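PDB 3S5P: ribose 5-phosphate isomerase from Giardia lamblia, which probably interconverts ribose 5-phosphate and ribulose 5-phosphate in the pentose phosphate pathway. Local coordinates for residues Asp80-Leu84 against Leu141-Leu145. Sequence-based numbering, arbitrary orientation.
Sequences DCCIL and LSRFL
With CG1 of Ile83 anti to the carbonyl carbon (chi1 -45°) and CG of Leu141 anti to the backbone N (chi1 173°), the two side chains aim at each other the branches whose methyls meet: Ile83 CD1 lies 3.5 Å from Leu141 CD1, and the side chains cross at roughly a right angle. This is helix-on-sheet packing in the Rossmann-like alpha/beta fold of the RpiB family. Strand 81-86 is the central strand of a parallel five-stranded sheet in strand order 2-1-3-5-4, and helix 134-146 lies over one face of it. The axes of the short segments 81-84 and 141-145 run nearly antiparallel (165°), 11.0 Å apart at closest approach. The contact is apolar: side chains meet side chains, and no hydrogen bond crosses. Strand alternation selects the participants: Cys81 and Ile83 point toward the helix, whereas Cys82 points away. On the helix, Leu141 and Leu145 sit one turn apart, joined by the Leu145 N to Leu141 O bond of 2.9 Å, and Phe144 directs its CB toward the strand. The Phe144 ring slides past Ile83 in the opposite direction, CD2 standing 4.2 Å from Ile83 CD1. All five touching residues are buried; Val24 and Leu125 of the flanking strands extend the apolar layer. At the Cys81 end, CB meets the edge of the Phe144 ring at CE2, 4.1 Å away, while SG reaches Leu145 CD2 at 3.6 Å.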
ATOM      1  N   ASP A  80      14.717  13.553  -1.867  1.00 49.81           N
ATOM      2  CA  ASP A  80      13.353  13.992  -2.229  1.00 50.06           C
ATOM      3  C   ASP A  80      12.377  12.865  -1.961  1.00 46.54           C
ATOM      4  O   ASP A  80      11.272  13.101  -1.505  1.00 46.06           O
ATOM      5  CB  ASP A  80      13.275  14.439  -3.689  1.00 51.94           C
ATOM      6  CG  ASP A  80      14.066  15.718  -3.944  1.00 58.95           C
ATOM      7  OD1 ASP A  80      13.663  16.789  -3.422  1.00 63.64           O
ATOM      8  OD2 ASP A  80      15.088  15.665  -4.663  1.00 60.71           O
ATOM      9  N   CYS A  81      12.805  11.635  -2.237  1.00 44.97           N
ATOM     10  CA  CYS A  81      11.974  10.436  -1.967  1.00 43.48           C
ATOM     11  C   CYS A  81      12.906   9.267  -1.747  1.00 42.61           C
ATOM     12  O   CYS A  81      14.124   9.389  -2.003  1.00 42.23           O
ATOM     13  CB  CYS A  81      11.053  10.122  -3.138  1.00 42.81           C
ATOM     14  SG  CYS A  81      11.984   9.834  -4.671  1.00 46.77           S
ATOM     15  N   CYS A  82      12.343   8.149  -1.284  1.00 41.91           N
ATOM     16  CA  CYS A  82      13.126   6.935  -1.088  1.00 42.58           C
ATOM     17  C   CYS A  82      12.440   5.740  -1.712  1.00 41.23           C
ATOM     18  O   CYS A  82      11.205   5.637  -1.717  1.00 41.29           O
ATOM     19  CB  CYS A  82      13.443   6.686   0.387  1.00 43.49           C
ATOM     20  SG  CYS A  82      11.993   6.326   1.420  1.00 44.88           S
ATOM     21  N   ILE A  83      13.243   4.854  -2.290  1.00 41.18           N
ATOM     22  CA  ILE A  83      12.726   3.656  -2.933  1.00 39.61           C
ATOM     23  C   ILE A  83      13.143   2.478  -2.069  1.00 40.71           C
ATOM     24  O   ILE A  83      14.309   2.341  -1.761  1.00 41.05           O
ATOM     25  CB  ILE A  83      13.318   3.466  -4.336  1.00 40.08           C
ATOM     26  CG1 ILE A  83      13.294   4.791  -5.110  1.00 38.69           C
ATOM     27  CG2 ILE A  83      12.626   2.253  -5.065  1.00 38.79           C
ATOM     28  CD1 ILE A  83      11.858   5.457  -5.223  1.00 32.43           C
ATOM     29  N   LEU A  84      12.179   1.633  -1.706  1.00 40.11           N
ATOM     30  CA  LEU A  84      12.426   0.550  -0.796  1.00 40.99           C
ATOM     31  C   LEU A  84      12.087  -0.812  -1.410  1.00 41.59           C
ATOM     32  O   LEU A  84      10.921  -1.140  -1.620  1.00 40.09           O
ATOM     33  CB  LEU A  84      11.632   0.788   0.478  1.00 40.73           C
ATOM     34  CG  LEU A  84      11.827   2.106   1.209  1.00 40.39           C
ATOM     35  CD1 LEU A  84      10.726   2.227   2.229  1.00 42.29           C
ATOM     36  CD2 LEU A  84      13.201   2.204   1.861  1.00 43.21           C
ATOM     37  N   LEU A 141       8.920   2.707 -10.982  1.00 36.22           N
ATOM     38  CA  LEU A 141       9.859   3.672 -10.492  1.00 37.56           C
ATOM     39  C   LEU A 141       9.894   4.901 -11.407  1.00 39.35           C
ATOM     40  O   LEU A 141       9.843   6.040 -10.947  1.00 39.28           O
ATOM     41  CB  LEU A 141      11.272   3.055 -10.435  1.00 38.54           C
ATOM     42  CG  LEU A 141      12.364   4.078 -10.082  1.00 40.08           C
ATOM     43  CD1 LEU A 141      12.160   4.658  -8.661  1.00 37.50           C
ATOM     44  CD2 LEU A 141      13.784   3.541 -10.255  1.00 42.28           C
ATOM     45  N   SER A 142      10.072   4.670 -12.708  1.00 41.07           N
ATOM     46  CA  SER A 142      10.180   5.799 -13.639  1.00 42.54           C
ATOM     47  C   SER A 142       8.918   6.691 -13.612  1.00 42.05           C
ATOM     48  O   SER A 142       9.008   7.922 -13.676  1.00 43.56           O
ATOM     49  CB  SER A 142      10.513   5.292 -15.048  1.00 43.71           C
ATOM     50  OG  SER A 142       9.805   6.020 -16.023  1.00 45.34           O
ATOM     51  N   ARG A 143       7.741   6.087 -13.504  1.00 40.65           N
ATOM     52  CA  ARG A 143       6.496   6.870 -13.407  1.00 40.22           C
ATOM     53  C   ARG A 143       6.371   7.559 -12.038  1.00 39.47           C
ATOM     54  O   ARG A 143       5.958   8.716 -11.952  1.00 39.65           O
ATOM     55  CB  ARG A 143       5.281   6.004 -13.706  1.00 40.09           C
ATOM     56  CG  ARG A 143       3.948   6.716 -13.598  1.00 41.84           C
ATOM     57  CD  ARG A 143       3.755   7.745 -14.689  1.00 46.43           C
ATOM     58  NE  ARG A 143       4.126   7.135 -15.948  1.00 51.89           N
ATOM     59  CZ  ARG A 143       3.301   6.439 -16.721  1.00 56.39           C
ATOM     60  NH1 ARG A 143       2.007   6.274 -16.393  1.00 55.43           N
ATOM     61  NH2 ARG A 143       3.774   5.929 -17.846  1.00 56.81           N
ATOM     62  N   PHE A 144       6.789   6.870 -10.981  1.00 38.36           N
ATOM     63  CA  PHE A 144       6.839   7.470  -9.634  1.00 37.76           C
ATOM     64  C   PHE A 144       7.742   8.736  -9.624  1.00 39.31           C
ATOM     65  O   PHE A 144       7.397   9.763  -9.024  1.00 39.09           O
ATOM     66  CB  PHE A 144       7.327   6.412  -8.618  1.00 36.05           C
ATOM     67  CG  PHE A 144       7.267   6.848  -7.169  1.00 35.72           C
ATOM     68  CD1 PHE A 144       6.120   6.641  -6.403  1.00 33.77           C
ATOM     69  CD2 PHE A 144       8.386   7.402  -6.540  1.00 36.81           C
ATOM     70  CE1 PHE A 144       6.065   6.993  -5.052  1.00 32.52           C
ATOM     71  CE2 PHE A 144       8.330   7.767  -5.158  1.00 37.15           C
ATOM     72  CZ  PHE A 144       7.152   7.562  -4.430  1.00 31.53           C
ATOM     73  N   LEU A 145       8.887   8.681 -10.309  1.00 40.99           N
ATOM     74  CA  LEU A 145       9.870   9.774 -10.198  1.00 42.37           C
ATOM     75  C   LEU A 145       9.497  10.977 -11.053  1.00 44.19           C
ATOM     76  O   LEU A 145       9.917  12.107 -10.770  1.00 45.56           O
ATOM     77  CB  LEU A 145      11.280   9.273 -10.530  1.00 43.17           C
ATOM     78  CG  LEU A 145      11.961   8.240  -9.613  1.00 41.70           C
ATOM     79  CD1 LEU A 145      13.403   7.970 -10.126  1.00 40.04           C
ATOM     80  CD2 LEU A 145      11.981   8.621  -8.112  1.00 36.65           C
TER